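Local coordinates for protein Lic11098 (Leptospira interrogans serogroup Icterohaemorrhagiae serovar copenhageni, PDB 4U08) that is of unknown function but belongs to the leucine-rich repeat proteins of a human pathogen, is considered a virulence factor and may act by binding partner molecules, at residues L94-E98 with N99-A103; A125-P128 with E129-Q133; N148-L151 with K152-Q156; N171-P174 with K175-Q179. One frame throughout, in Å; residues are numbered along the deposited sequence.

Contact 1: residues L94-E98 with N99-A103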
ATOM      1  N   LEU A  94       3.333   8.117  19.970  1.00 42.70           N
ATOM      2  CA  LEU A  94       2.658   9.407  19.983  1.00 41.89           C
ATOM      3  C   LEU A  94       1.674   9.428  18.837  1.00 44.89           C
ATOM      4  O   LEU A  94       2.083   9.425  17.673  1.00 43.84           O
ATOM      5  CB  LEU A  94       3.681  10.578  19.951  1.00 42.23           C
ATOM      6  CG  LEU A  94       3.127  12.009  19.863  1.00 46.76           C
ATOM      7  CD1 LEU A  94       2.183  12.337  21.013  1.00 46.57           C
ATOM      8  CD2 LEU A  94       4.275  13.041  19.768  1.00 49.11           C
ATOM      9  N   LYS A  95       0.372   9.408  19.162  1.00 42.95           N
ATOM     10  CA  LYS A  95      -0.701   9.372  18.166  1.00 44.31           C
ATOM     11  C   LYS A  95      -1.462  10.690  18.088  1.00 50.79           C
ATOM     12  O   LYS A  95      -2.181  11.056  19.014  1.00 51.04           O
ATOM     13  CB  LYS A  95      -1.639   8.159  18.383  1.00 46.47           C
ATOM     14  CG  LYS A  95      -0.904   6.827  18.217  1.00 70.52           C
ATOM     15  CD  LYS A  95      -1.806   5.613  18.383  1.00 86.10           C
ATOM     16  CE  LYS A  95      -2.145   4.965  17.061  1.00104.06           C
ATOM     17  NZ  LYS A  95      -2.794   3.639  17.242  1.00116.05           N
ATOM     18  N   LEU A  96      -1.289  11.409  16.976  1.00 47.13           N
ATOM     19  CA  LEU A  96      -1.885  12.726  16.774  1.00 46.98           C
ATOM     20  C   LEU A  96      -2.680  12.820  15.502  1.00 50.37           C
ATOM     21  O   LEU A  96      -2.908  13.932  15.012  1.00 48.62           O
ATOM     22  CB  LEU A  96      -0.767  13.787  16.769  1.00 47.34           C
ATOM     23  CG  LEU A  96      -0.086  14.041  18.115  1.00 52.20           C
ATOM     24  CD1 LEU A  96       1.295  14.578  17.923  1.00 52.38           C
ATOM     25  CD2 LEU A  96      -0.898  14.984  18.960  1.00 55.10           C
ATOM     26  N   TYR A  97      -3.122  11.665  14.953  1.00 48.49           N
ATOM     27  CA  TYR A  97      -3.893  11.714  13.722  1.00 49.84           C
ATOM     28  C   TYR A  97      -5.223  12.443  13.915  1.00 51.99           C
ATOM     29  O   TYR A  97      -5.813  12.384  14.986  1.00 51.34           O
ATOM     30  CB  TYR A  97      -4.049  10.335  13.031  1.00 52.85           C
ATOM     31  CG  TYR A  97      -4.849   9.288  13.767  1.00 56.79           C
ATOM     32  CD1 TYR A  97      -6.229   9.192  13.600  1.00 59.58           C
ATOM     33  CD2 TYR A  97      -4.214   8.288  14.501  1.00 58.79           C
ATOM     34  CE1 TYR A  97      -6.968   8.188  14.231  1.00 61.31           C
ATOM     35  CE2 TYR A  97      -4.940   7.268  15.123  1.00 60.35           C
ATOM     36  CZ  TYR A  97      -6.320   7.230  14.994  1.00 70.20           C
ATOM     37  OH  TYR A  97      -7.042   6.236  15.617  1.00 74.70           O
ATOM     38  N   GLU A  98      -5.644  13.175  12.885  1.00 48.61           N
ATOM     39  CA  GLU A  98      -6.861  13.987  12.843  1.00 49.53           C
ATOM     40  C   GLU A  98      -6.846  15.096  13.913  1.00 54.79           C
ATOM     41  O   GLU A  98      -7.498  15.004  14.957  1.00 54.75           O
ATOM     42  CB  GLU A  98      -8.158  13.145  12.858  1.00 50.79           C
ATOM     43  CG  GLU A  98      -9.303  13.813  12.119  1.00 61.97           C
ATOM     44  CD  GLU A  98      -9.147  13.902  10.612  1.00 91.71           C
ATOM     45  OE1 GLU A  98      -9.312  12.861   9.936  1.00 91.19           O
ATOM     46  OE2 GLU A  98      -8.864  15.011  10.105  1.00 90.72           O
ATOM     47  N   ASN A  99      -6.018  16.110  13.654  1.00 50.52           N
ATOM     48  CA  ASN A  99      -5.893  17.327  14.443  1.00 49.56           C
ATOM     49  C   ASN A  99      -5.641  18.465  13.462  1.00 54.04           C
ATOM     50  O   ASN A  99      -5.727  18.255  12.245  1.00 53.77           O
ATOM     51  CB  ASN A  99      -4.793  17.194  15.496  1.00 47.43           C
ATOM     52  CG  ASN A  99      -5.251  16.456  16.711  1.00 61.98           C
ATOM     53  OD1 ASN A  99      -6.061  16.958  17.482  1.00 55.86           O
ATOM     54  ND2 ASN A  99      -4.776  15.242  16.899  1.00 50.94           N
ATOM     55  N   GLN A 100      -5.313  19.657  13.959  1.00 51.29           N
ATOM     56  CA  GLN A 100      -5.054  20.786  13.074  1.00 51.12           C
ATOM     57  C   GLN A 100      -3.643  21.349  13.263  1.00 53.19           C
ATOM     58  O   GLN A 100      -3.460  22.563  13.264  1.00 52.46           O
ATOM     59  CB  GLN A 100      -6.145  21.855  13.263  1.00 52.67           C
ATOM     60  CG  GLN A 100      -7.432  21.525  12.533  1.00 71.97           C
ATOM     61  CD  GLN A 100      -8.545  22.413  13.006  1.00100.80           C
ATOM     62  OE1 GLN A 100      -8.583  23.615  12.719  1.00 98.44           O
ATOM     63  NE2 GLN A 100      -9.454  21.856  13.791  1.00 95.58           N
ATOM     64  N   LEU A 101      -2.647  20.460  13.430  1.00 48.12           N
ATOM     65  CA  LEU A 101      -1.267  20.884  13.633  1.00 46.59           C
ATOM     66  C   LEU A 101      -0.675  21.439  12.348  1.00 48.77           C
ATOM     67  O   LEU A 101      -0.817  20.831  11.290  1.00 47.09           O
ATOM     68  CB  LEU A 101      -0.388  19.761  14.208  1.00 45.62           C
ATOM     69  CG  LEU A 101      -0.832  19.131  15.535  1.00 48.48           C
ATOM     70  CD1 LEU A 101      -0.018  17.914  15.834  1.00 47.23           C
ATOM     71  CD2 LEU A 101      -0.721  20.104  16.697  1.00 49.64           C
ATOM     72  N   THR A 102      -0.070  22.632  12.440  1.00 45.41           N
ATOM     73  CA  THR A 102       0.581  23.312  11.318  1.00 44.22           C
ATOM     74  C   THR A 102       2.094  23.253  11.489  1.00 45.40           C
ATOM     75  O   THR A 102       2.825  23.561  10.553  1.00 47.23           O
ATOM     76  CB  THR A 102       0.094  24.769  11.187  1.00 49.41           C
ATOM     77  OG1 THR A 102       0.213  25.415  12.450  1.00 48.15           O
ATOM     78  CG2 THR A 102      -1.323  24.863  10.672  1.00 47.41           C
ATOM     79  N   ALA A 103       2.555  22.867  12.681  1.00 39.80           N
ATOM     80  CA  ALA A 103       3.969  22.731  13.026  1.00 40.14           C
ATOM     81  C   ALA A 103       4.140  21.747  14.161  1.00 44.78           C
ATOM     82  O   ALA A 103       3.200  21.492  14.919  1.00 45.30           O
ATOM     83  CB  ALA A 103       4.556  24.083  13.421  1.00 40.92           C
TER
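Asn99 reaches back over the turn to Leu96, and the polar part of this local contact rests on one nearly straight hydrogen bond: ND2 of Asn99 to O of Leu96, 3.0 Å with an N-H...O angle of 174°. The acceptor lies in the amide plane of Asn99, whereas the donor stands well above the carbonyl plane of Leu96, 64° out of it. The first torsion of Asn99 (chi1 -81°) sets CG opposite its own carbonyl carbon and turns the amide back toward the carbonyl of Leu96, on the inner side of the bend through Tyr97 and Glu98. That amide works at both ends. ND2 also donates to Leu73 O and OD1 accepts from Leu78 N, which should fix the rotation of the buried group, while Leu96 O takes a further bond from Asn122 ND2. Glu98 has a left-handed backbone conformation, with phi and psi both positive, in the bend that lets Asn99 ND2 return to Leu96 O.

The apolar part is a pair of leucines whose side chains meet at about a right angle, CD1 of Leu96 touching CD1 of Leu101 at 4.1 Å. Both are buried.

With its LxLxxNxL sequence, the stretch is the conserved half of a leucine-rich repeat, and Asn99 is one rung of the asparagine ladder that such repeats build inside the solenoid. Residues 94-95 end strand 93-95, which is paired in parallel with strand 70-72 before it and strand 116-118 after it; Leu94 packs between Leu71 and Leu117, and Leu101 N is held by Asn122 OD1 in the next turn of the coil.

Contact 2: residues A125-P128 with E129-Q133; sequences ATLP and EDIEQ
Pro128 and Ile131 are joined by a backbone hydrogen bond, Ile131 N to Pro128 O at 3.2 Å, with an N-H...O angle of 161°. Two further bonds of the same i to i+3 spacing follow, Glu132 N to Glu129 O and Gln133 N to Asp130 O, each 3.1 Å, so residues 129-133 wind as a 3-10 turn whose first bond is accepted by the proline.

The sequence LPEDI belongs to the variable half of a leucine-rich repeat, where a short 3-10 turn forms the convex side, across the coil from the strands; Leu127 and Ile131 supply the apolar residues that point into the core of the solenoid.

Apolar contact between these two is loose, CD1 of Leu127 lying 4.5 Å from CD1 of Ile131. More intimate is the approach of the isoleucine to the proline carbonyl: CB of Ile131 is 3.4 Å and its CG2 3.5 Å from Pro128 O, so the beta-branch lies beside the accepting oxygen.

At the outer side, OD1 of Asp130 comes within 3.7 Å of CB of Pro128, a van der Waals touch at the pyrrolidine ring. The Asp130 side chain also touches Lys106, while Leu127 packs on Leu142 and Phe147.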
ATOM      1  N   ALA A 125       3.210  21.196   6.727  1.00 32.12           N
ATOM      2  CA  ALA A 125       3.874  21.438   5.444  1.00 31.97           C
ATOM      3  C   ALA A 125       5.387  21.210   5.588  1.00 33.64           C
ATOM      4  O   ALA A 125       6.099  21.078   4.595  1.00 33.14           O
ATOM      5  CB  ALA A 125       3.589  22.858   4.965  1.00 33.68           C
ATOM      6  N   THR A 126       5.867  21.158   6.839  1.00 31.45           N
ATOM      7  CA  THR A 126       7.276  20.998   7.170  1.00 32.17           C
ATOM      8  C   THR A 126       7.436  20.223   8.454  1.00 34.79           C
ATOM      9  O   THR A 126       6.513  20.171   9.279  1.00 35.30           O
ATOM     10  CB  THR A 126       7.928  22.398   7.469  1.00 42.14           C
ATOM     11  OG1 THR A 126       7.266  23.034   8.563  1.00 39.09           O
ATOM     12  CG2 THR A 126       7.986  23.313   6.275  1.00 41.04           C
ATOM     13  N   LEU A 127       8.655  19.717   8.665  1.00 30.18           N
ATOM     14  CA  LEU A 127       9.058  19.092   9.913  1.00 30.23           C
ATOM     15  C   LEU A 127      10.345  19.775  10.369  1.00 35.81           C
ATOM     16  O   LEU A 127      11.143  20.154   9.508  1.00 34.36           O
ATOM     17  CB  LEU A 127       9.313  17.576   9.735  1.00 30.11           C
ATOM     18  CG  LEU A 127       8.088  16.697   9.429  1.00 33.42           C
ATOM     19  CD1 LEU A 127       8.516  15.268   9.199  1.00 33.26           C
ATOM     20  CD2 LEU A 127       7.083  16.741  10.564  1.00 33.30           C
ATOM     21  N   PRO A 128      10.638  19.869  11.689  1.00 32.36           N
ATOM     22  CA  PRO A 128      11.942  20.426  12.084  1.00 32.46           C
ATOM     23  C   PRO A 128      13.038  19.432  11.670  1.00 37.13           C
ATOM     24  O   PRO A 128      12.786  18.217  11.603  1.00 36.58           O
ATOM     25  CB  PRO A 128      11.836  20.544  13.617  1.00 33.95           C
ATOM     26  CG  PRO A 128      10.819  19.487  14.011  1.00 38.63           C
ATOM     27  CD  PRO A 128       9.840  19.441  12.862  1.00 34.78           C
ATOM     28  N   GLU A 129      14.238  19.936  11.394  1.00 32.05           N
ATOM     29  CA  GLU A 129      15.371  19.096  11.010  1.00 32.69           C
ATOM     30  C   GLU A 129      15.732  18.139  12.155  1.00 35.54           C
ATOM     31  O   GLU A 129      16.269  17.073  11.886  1.00 34.79           O
ATOM     32  CB  GLU A 129      16.578  19.960  10.616  1.00 33.95           C
ATOM     33  CG  GLU A 129      16.429  20.642   9.263  1.00 39.90           C
ATOM     34  CD  GLU A 129      17.531  21.626   8.901  1.00 55.58           C
ATOM     35  OE1 GLU A 129      17.214  22.674   8.299  1.00 49.86           O
ATOM     36  OE2 GLU A 129      18.713  21.354   9.209  1.00 42.44           O
ATOM     37  N   ASP A 130      15.391  18.515  13.412  1.00 31.80           N
ATOM     38  CA  ASP A 130      15.600  17.764  14.675  1.00 33.87           C
ATOM     39  C   ASP A 130      14.958  16.360  14.665  1.00 38.63           C
ATOM     40  O   ASP A 130      15.259  15.530  15.516  1.00 36.10           O
ATOM     41  CB  ASP A 130      15.031  18.567  15.845  1.00 36.51           C
ATOM     42  CG  ASP A 130      15.624  19.961  15.904  1.00 55.44           C
ATOM     43  OD1 ASP A 130      15.214  20.825  15.068  1.00 60.47           O
ATOM     44  OD2 ASP A 130      16.563  20.168  16.706  1.00 56.81           O
ATOM     45  N   ILE A 131      14.115  16.093  13.659  1.00 35.57           N
ATOM     46  CA  ILE A 131      13.469  14.802  13.434  1.00 34.85           C
ATOM     47  C   ILE A 131      14.528  13.725  13.185  1.00 36.29           C
ATOM     48  O   ILE A 131      14.310  12.582  13.562  1.00 35.08           O
ATOM     49  CB  ILE A 131      12.399  14.940  12.312  1.00 37.95           C
ATOM     50  CG1 ILE A 131      11.212  14.015  12.562  1.00 40.06           C
ATOM     51  CG2 ILE A 131      12.954  14.800  10.888  1.00 38.72           C
ATOM     52  CD1 ILE A 131      10.110  14.712  13.328  1.00 52.48           C
ATOM     53  N   GLU A 132      15.712  14.122  12.663  1.00 32.39           N
ATOM     54  CA  GLU A 132      16.847  13.239  12.389  1.00 33.24           C
ATOM     55  C   GLU A 132      17.425  12.589  13.649  1.00 36.14           C
ATOM     56  O   GLU A 132      18.143  11.613  13.527  1.00 39.18           O
ATOM     57  CB  GLU A 132      17.950  13.968  11.583  1.00 34.96           C
ATOM     58  CG  GLU A 132      18.774  14.982  12.378  1.00 42.72           C
ATOM     59  CD  GLU A 132      19.808  15.778  11.600  1.00 73.98           C
ATOM     60  OE1 GLU A 132      20.296  15.287  10.555  1.00 69.58           O
ATOM     61  OE2 GLU A 132      20.148  16.896  12.054  1.00 77.93           O
ATOM     62  N   GLN A 133      17.122  13.122  14.830  1.00 34.10           N
ATOM     63  CA  GLN A 133      17.600  12.571  16.101  1.00 36.25           C
ATOM     64  C   GLN A 133      16.760  11.380  16.580  1.00 41.35           C
ATOM     65  O   GLN A 133      17.156  10.720  17.537  1.00 41.40           O
ATOM     66  CB  GLN A 133      17.654  13.662  17.185  1.00 37.80           C
ATOM     67  CG  GLN A 133      18.753  14.730  16.972  1.00 60.44           C
ATOM     68  CD  GLN A 133      20.174  14.215  16.980  1.00 93.35           C
ATOM     69  OE1 GLN A 133      20.615  13.508  16.063  1.00 89.02           O
ATOM     70  NE2 GLN A 133      20.948  14.644  17.967  1.00 91.65           N
TER

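Contact 3: residues N148-L151 with K152-Q156; sequences NSIL and KEIGQ
Leu151 meets the side chains of both Glu153 and Ile154, and can be followed outward atom by atom. CB of Leu151 lies 3.7 Å from OE2 of Glu153. With chi1 at 80°, CG is placed between the backbone N and the carbonyl carbon, which brings the branch point alongside the glutamate: CG of Leu151 is 3.8 Å from OE2 of Glu153. Of the two methyls, CD1 of Leu151 rests 3.8 Å from CB of Glu153. The other, CD2 of Leu151, makes a looser approach to CD1 of Ile154 at 4.4 Å. The side chains of Leu151 and Glu153 cross at about a right angle, and both CB and the OE2 end of the glutamate touch the leucine.

That carboxylate has a partner of its own. Lys152 NZ donates to Glu153 OE1 at 3.0 Å, on the syn side and 23° out of the carboxylate plane, a salt bridge between sequence neighbours that probably steadies the group while OE2 remains against the leucine.

Ile154 N donates to Leu151 O at 3.3 Å, with an N-H...O angle of 165°. On the buried side of the turn, CD1 of Ile150 touches CD1 of Ile154 at 3.9 Å, their side chains also crossing at about a right angle.

Bonds from Gly155 N to Lys152 O and from Gln156 N to Glu153 O continue the 3-10 winding. An extended run with an inward apolar residue, followed by such a turn with a second one, is one form the convex side of a leucine-rich repeat takes, the short 3-10 type.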
ATOM      1  N   ASN A 148       4.520  19.573   0.157  1.00 36.42           N
ATOM      2  CA  ASN A 148       4.776  19.775  -1.271  1.00 36.89           C
ATOM      3  C   ASN A 148       6.090  19.117  -1.577  1.00 38.70           C
ATOM      4  O   ASN A 148       6.365  18.757  -2.719  1.00 37.49           O
ATOM      5  CB  ASN A 148       4.870  21.276  -1.592  1.00 42.57           C
ATOM      6  CG  ASN A 148       3.578  22.001  -1.348  1.00 76.89           C
ATOM      7  OD1 ASN A 148       2.508  21.604  -1.812  1.00 65.95           O
ATOM      8  ND2 ASN A 148       3.643  23.076  -0.595  1.00 76.97           N
ATOM      9  N   SER A 149       6.904  18.957  -0.520  1.00 34.60           N
ATOM     10  CA  SER A 149       8.193  18.295  -0.559  1.00 33.25           C
ATOM     11  C   SER A 149       8.462  17.757   0.832  1.00 35.28           C
ATOM     12  O   SER A 149       7.831  18.184   1.793  1.00 34.70           O
ATOM     13  CB  SER A 149       9.286  19.248  -1.034  1.00 37.54           C
ATOM     14  OG  SER A 149       9.343  20.362  -0.166  1.00 49.33           O
ATOM     15  N   ILE A 150       9.310  16.754   0.935  1.00 33.92           N
ATOM     16  CA  ILE A 150       9.646  16.166   2.228  1.00 33.80           C
ATOM     17  C   ILE A 150      11.151  16.378   2.459  1.00 35.00           C
ATOM     18  O   ILE A 150      11.946  16.120   1.562  1.00 33.14           O
ATOM     19  CB  ILE A 150       9.140  14.688   2.379  1.00 37.38           C
ATOM     20  CG1 ILE A 150       9.407  14.096   3.803  1.00 37.63           C
ATOM     21  CG2 ILE A 150       9.663  13.759   1.280  1.00 35.95           C
ATOM     22  CD1 ILE A 150       8.518  14.646   4.928  1.00 37.26           C
ATOM     23  N   LEU A 151      11.507  16.932   3.633  1.00 33.96           N
ATOM     24  CA  LEU A 151      12.888  17.261   4.018  1.00 33.99           C
ATOM     25  C   LEU A 151      13.816  16.064   3.867  1.00 34.26           C
ATOM     26  O   LEU A 151      13.397  14.937   4.141  1.00 31.14           O
ATOM     27  CB  LEU A 151      12.937  17.891   5.435  1.00 34.41           C
ATOM     28  CG  LEU A 151      12.864  17.019   6.694  1.00 38.86           C
ATOM     29  CD1 LEU A 151      13.112  17.875   7.943  1.00 40.64           C
ATOM     30  CD2 LEU A 151      11.507  16.305   6.838  1.00 38.31           C
ATOM     31  N   LYS A 152      15.059  16.294   3.402  1.00 31.45           N
ATOM     32  CA  LYS A 152      16.002  15.194   3.163  1.00 31.59           C
ATOM     33  C   LYS A 152      16.425  14.482   4.449  1.00 34.03           C
ATOM     34  O   LYS A 152      16.865  13.338   4.361  1.00 35.23           O
ATOM     35  CB  LYS A 152      17.215  15.645   2.318  1.00 32.99           C
ATOM     36  CG  LYS A 152      18.082  16.673   3.012  1.00 34.13           C
ATOM     37  CD  LYS A 152      19.204  17.143   2.094  1.00 43.55           C
ATOM     38  CE  LYS A 152      19.953  18.314   2.650  1.00 49.74           C
ATOM     39  NZ  LYS A 152      20.295  18.112   4.076  1.00 56.55           N
ATOM     40  N   GLU A 153      16.239  15.128   5.622  1.00 30.93           N
ATOM     41  CA  GLU A 153      16.563  14.624   6.970  1.00 32.14           C
ATOM     42  C   GLU A 153      15.790  13.352   7.286  1.00 36.62           C
ATOM     43  O   GLU A 153      16.162  12.626   8.211  1.00 35.01           O
ATOM     44  CB  GLU A 153      16.248  15.671   8.065  1.00 34.08           C
ATOM     45  CG  GLU A 153      17.236  16.840   8.163  1.00 45.24           C
ATOM     46  CD  GLU A 153      17.491  17.663   6.906  1.00 59.32           C
ATOM     47  OE1 GLU A 153      18.678  17.948   6.628  1.00 58.03           O
ATOM     48  OE2 GLU A 153      16.531  17.940   6.152  1.00 46.39           O
ATOM     49  N   ILE A 154      14.693  13.111   6.549  1.00 33.58           N
ATOM     50  CA  ILE A 154      13.875  11.902   6.672  1.00 35.27           C
ATOM     51  C   ILE A 154      14.731  10.649   6.390  1.00 36.14           C
ATOM     52  O   ILE A 154      14.563   9.627   7.063  1.00 36.05           O
ATOM     53  CB  ILE A 154      12.605  11.993   5.766  1.00 39.17           C
ATOM     54  CG1 ILE A 154      11.485  11.144   6.320  1.00 41.53           C
ATOM     55  CG2 ILE A 154      12.870  11.702   4.266  1.00 38.12           C
ATOM     56  CD1 ILE A 154      10.459  11.995   6.975  1.00 56.58           C
ATOM     57  N   GLY A 155      15.634  10.764   5.420  1.00 31.32           N
ATOM     58  CA  GLY A 155      16.533   9.691   5.020  1.00 31.51           C
ATOM     59  C   GLY A 155      17.519   9.291   6.101  1.00 36.42           C
ATOM     60  O   GLY A 155      18.123   8.221   6.008  1.00 35.64           O
ATOM     61  N   GLN A 156      17.649  10.115   7.161  1.00 33.97           N
ATOM     62  CA  GLN A 156      18.578   9.857   8.282  1.00 34.18           C
ATOM     63  C   GLN A 156      18.020   8.867   9.312  1.00 37.22           C
ATOM     64  O   GLN A 156      18.768   8.418  10.181  1.00 38.59           O
ATOM     65  CB  GLN A 156      18.966  11.186   8.997  1.00 35.85           C
ATOM     66  CG  GLN A 156      19.740  12.198   8.129  1.00 38.23           C
ATOM     67  CD  GLN A 156      21.256  12.027   8.123  1.00 66.45           C
ATOM     68  OE1 GLN A 156      22.003  12.996   7.945  1.00 71.77           O
ATOM     69  NE2 GLN A 156      21.763  10.813   8.268  1.00 49.33           N
TER

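Contact 4: residues N171-P174 with K175-Q179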
ATOM      1  N   ASN A 171       5.725  16.109  -5.628  1.00 33.30           N
ATOM      2  CA  ASN A 171       5.976  15.963  -7.059  1.00 33.10           C
ATOM      3  C   ASN A 171       7.191  15.079  -7.231  1.00 36.51           C
ATOM      4  O   ASN A 171       7.331  14.377  -8.245  1.00 35.70           O
ATOM      5  CB  ASN A 171       6.272  17.320  -7.715  1.00 39.80           C
ATOM      6  CG  ASN A 171       5.392  18.445  -7.254  1.00 68.72           C
ATOM      7  OD1 ASN A 171       5.808  19.285  -6.455  1.00 72.59           O
ATOM      8  ND2 ASN A 171       4.157  18.469  -7.706  1.00 58.41           N
ATOM      9  N   VAL A 172       8.111  15.162  -6.255  1.00 32.43           N
ATOM     10  CA  VAL A 172       9.404  14.471  -6.294  1.00 32.49           C
ATOM     11  C   VAL A 172       9.750  13.958  -4.887  1.00 34.80           C
ATOM     12  O   VAL A 172       9.201  14.445  -3.896  1.00 34.88           O
ATOM     13  CB  VAL A 172      10.493  15.459  -6.848  1.00 37.18           C
ATOM     14  CG1 VAL A 172      11.900  14.937  -6.644  1.00 38.43           C
ATOM     15  CG2 VAL A 172      10.289  15.761  -8.333  1.00 37.21           C
ATOM     16  N   LEU A 173      10.649  12.961  -4.811  1.00 31.28           N
ATOM     17  CA  LEU A 173      11.185  12.442  -3.560  1.00 30.73           C
ATOM     18  C   LEU A 173      12.654  12.912  -3.441  1.00 34.25           C
ATOM     19  O   LEU A 173      13.362  12.913  -4.453  1.00 34.85           O
ATOM     20  CB  LEU A 173      11.161  10.907  -3.523  1.00 30.68           C
ATOM     21  CG  LEU A 173       9.801  10.234  -3.559  1.00 35.29           C
ATOM     22  CD1 LEU A 173       9.974   8.718  -3.732  1.00 33.84           C
ATOM     23  CD2 LEU A 173       8.980  10.581  -2.318  1.00 36.04           C
ATOM     24  N   PRO A 174      13.156  13.252  -2.234  1.00 29.66           N
ATOM     25  CA  PRO A 174      14.587  13.607  -2.120  1.00 30.84           C
ATOM     26  C   PRO A 174      15.455  12.379  -2.402  1.00 35.02           C
ATOM     27  O   PRO A 174      15.051  11.268  -2.066  1.00 35.44           O
ATOM     28  CB  PRO A 174      14.730  14.060  -0.660  1.00 32.04           C
ATOM     29  CG  PRO A 174      13.608  13.413   0.068  1.00 36.05           C
ATOM     30  CD  PRO A 174      12.480  13.265  -0.923  1.00 31.01           C
ATOM     31  N   LYS A 175      16.632  12.567  -2.998  1.00 30.66           N
ATOM     32  CA  LYS A 175      17.537  11.462  -3.314  1.00 30.72           C
ATOM     33  C   LYS A 175      17.990  10.700  -2.057  1.00 34.67           C
ATOM     34  O   LYS A 175      18.234   9.501  -2.136  1.00 36.14           O
ATOM     35  CB  LYS A 175      18.719  11.946  -4.188  1.00 33.59           C
ATOM     36  CG  LYS A 175      19.681  12.923  -3.486  1.00 35.93           C
ATOM     37  CD  LYS A 175      20.739  13.483  -4.430  1.00 44.16           C
ATOM     38  CE  LYS A 175      21.138  14.895  -4.068  1.00 48.92           C
ATOM     39  NZ  LYS A 175      21.841  14.945  -2.778  1.00 53.19           N
ATOM     40  N   GLU A 176      17.959  11.366  -0.882  1.00 31.39           N
ATOM     41  CA  GLU A 176      18.366  10.840   0.425  1.00 32.38           C
ATOM     42  C   GLU A 176      17.417   9.761   0.976  1.00 35.14           C
ATOM     43  O   GLU A 176      17.772   9.050   1.926  1.00 33.83           O
ATOM     44  CB  GLU A 176      18.534  11.999   1.438  1.00 33.62           C
ATOM     45  CG  GLU A 176      19.654  12.972   1.080  1.00 40.08           C
ATOM     46  CD  GLU A 176      19.404  14.006  -0.017  1.00 57.02           C
ATOM     47  OE1 GLU A 176      20.370  14.697  -0.401  1.00 51.23           O
ATOM     48  OE2 GLU A 176      18.261  14.122  -0.513  1.00 42.55           O
ATOM     49  N   ILE A 177      16.218   9.627   0.372  1.00 32.79           N
ATOM     50  CA  ILE A 177      15.224   8.625   0.764  1.00 33.06           C
ATOM     51  C   ILE A 177      15.852   7.214   0.671  1.00 33.44           C
ATOM     52  O   ILE A 177      15.543   6.366   1.494  1.00 33.05           O
ATOM     53  CB  ILE A 177      13.897   8.774  -0.047  1.00 37.20           C
ATOM     54  CG1 ILE A 177      12.718   8.150   0.719  1.00 39.27           C
ATOM     55  CG2 ILE A 177      14.016   8.233  -1.483  1.00 37.91           C
ATOM     56  CD1 ILE A 177      11.418   8.908   0.616  1.00 55.94           C
ATOM     57  N   GLY A 178      16.778   7.037  -0.278  1.00 30.60           N
ATOM     58  CA  GLY A 178      17.526   5.802  -0.522  1.00 30.84           C
ATOM     59  C   GLY A 178      18.414   5.360   0.625  1.00 34.86           C
ATOM     60  O   GLY A 178      18.901   4.232   0.610  1.00 35.37           O
ATOM     61  N   GLN A 179      18.602   6.209   1.648  1.00 31.02           N
ATOM     62  CA  GLN A 179      19.413   5.829   2.812  1.00 31.09           C
ATOM     63  C   GLN A 179      18.615   5.084   3.902  1.00 34.77           C
ATOM     64  O   GLN A 179      19.198   4.646   4.901  1.00 34.13           O
ATOM     65  CB  GLN A 179      20.161   7.059   3.376  1.00 32.65           C
ATOM     66  CG  GLN A 179      21.113   7.723   2.363  1.00 37.61           C
ATOM     67  CD  GLN A 179      22.180   6.833   1.735  1.00 69.32           C
ATOM     68  OE1 GLN A 179      22.775   7.190   0.706  1.00 68.89           O
ATOM     69  NE2 GLN A 179      22.462   5.662   2.317  1.00 60.03           N
TER
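Pro174 closes an extended run (psi 147°) and Lys175 opens a 3-10 turn, the change of direction being bridged by the bond from Ile177 N to Pro174 O, 3.2 Å long with an N-H...O angle of 165°. Winding continues through Gln179 N to Glu176 O at 3.0 Å, whereas the intervening bond from Gly178 N to Lys175 O is weak at 3.4 Å.

Here the LPKEI sequence forms the convex turn of a leucine-rich repeat, with Leu173 and Ile177 buried. CD2 of Leu173 meets CD1 of Ile177 at 4.2 Å, the two side chains crossing obliquely, and the beta-branch of Ile177 presses its CG2 to 3.3 Å from Pro174 O.

The charged pair lies on the outer part of the turn. Glu176 is bent at chi2 (77°), which returns its carboxylate over the start of the turn: OE2 lies 3.5 Å from CB of Pro174, while OE1 accepts Lys175 NZ at 2.8 Å in a salt bridge whose donor stands above the carboxylate plane. Glu176 also touches Lys152 on the preceding turn, and Lys175 touches Glu199 on the following one; the Pro174 ring packs on Ile150.

From the N terminus, the contacts follow one another in series, none nested within or crossing another. Contact 1 closes the bend at the end of strand 93-95, in the half of the coil where the strands stack; contacts 2, 3 and 4 each close a 3-10 turn in the loop between successive strands. The nearest atoms of contacts 1 and 2 are about 5 Å apart, so they do not touch. The three turns instead form a continuous row: the centres of contacts 2 and 3 are 8 Å apart, with Leu151 CD1 meeting Leu127 O at 3.4 Å, and those of contacts 3 and 4 are 7 Å apart, with Pro174 CG meeting Ile150 O at 3.5 Å.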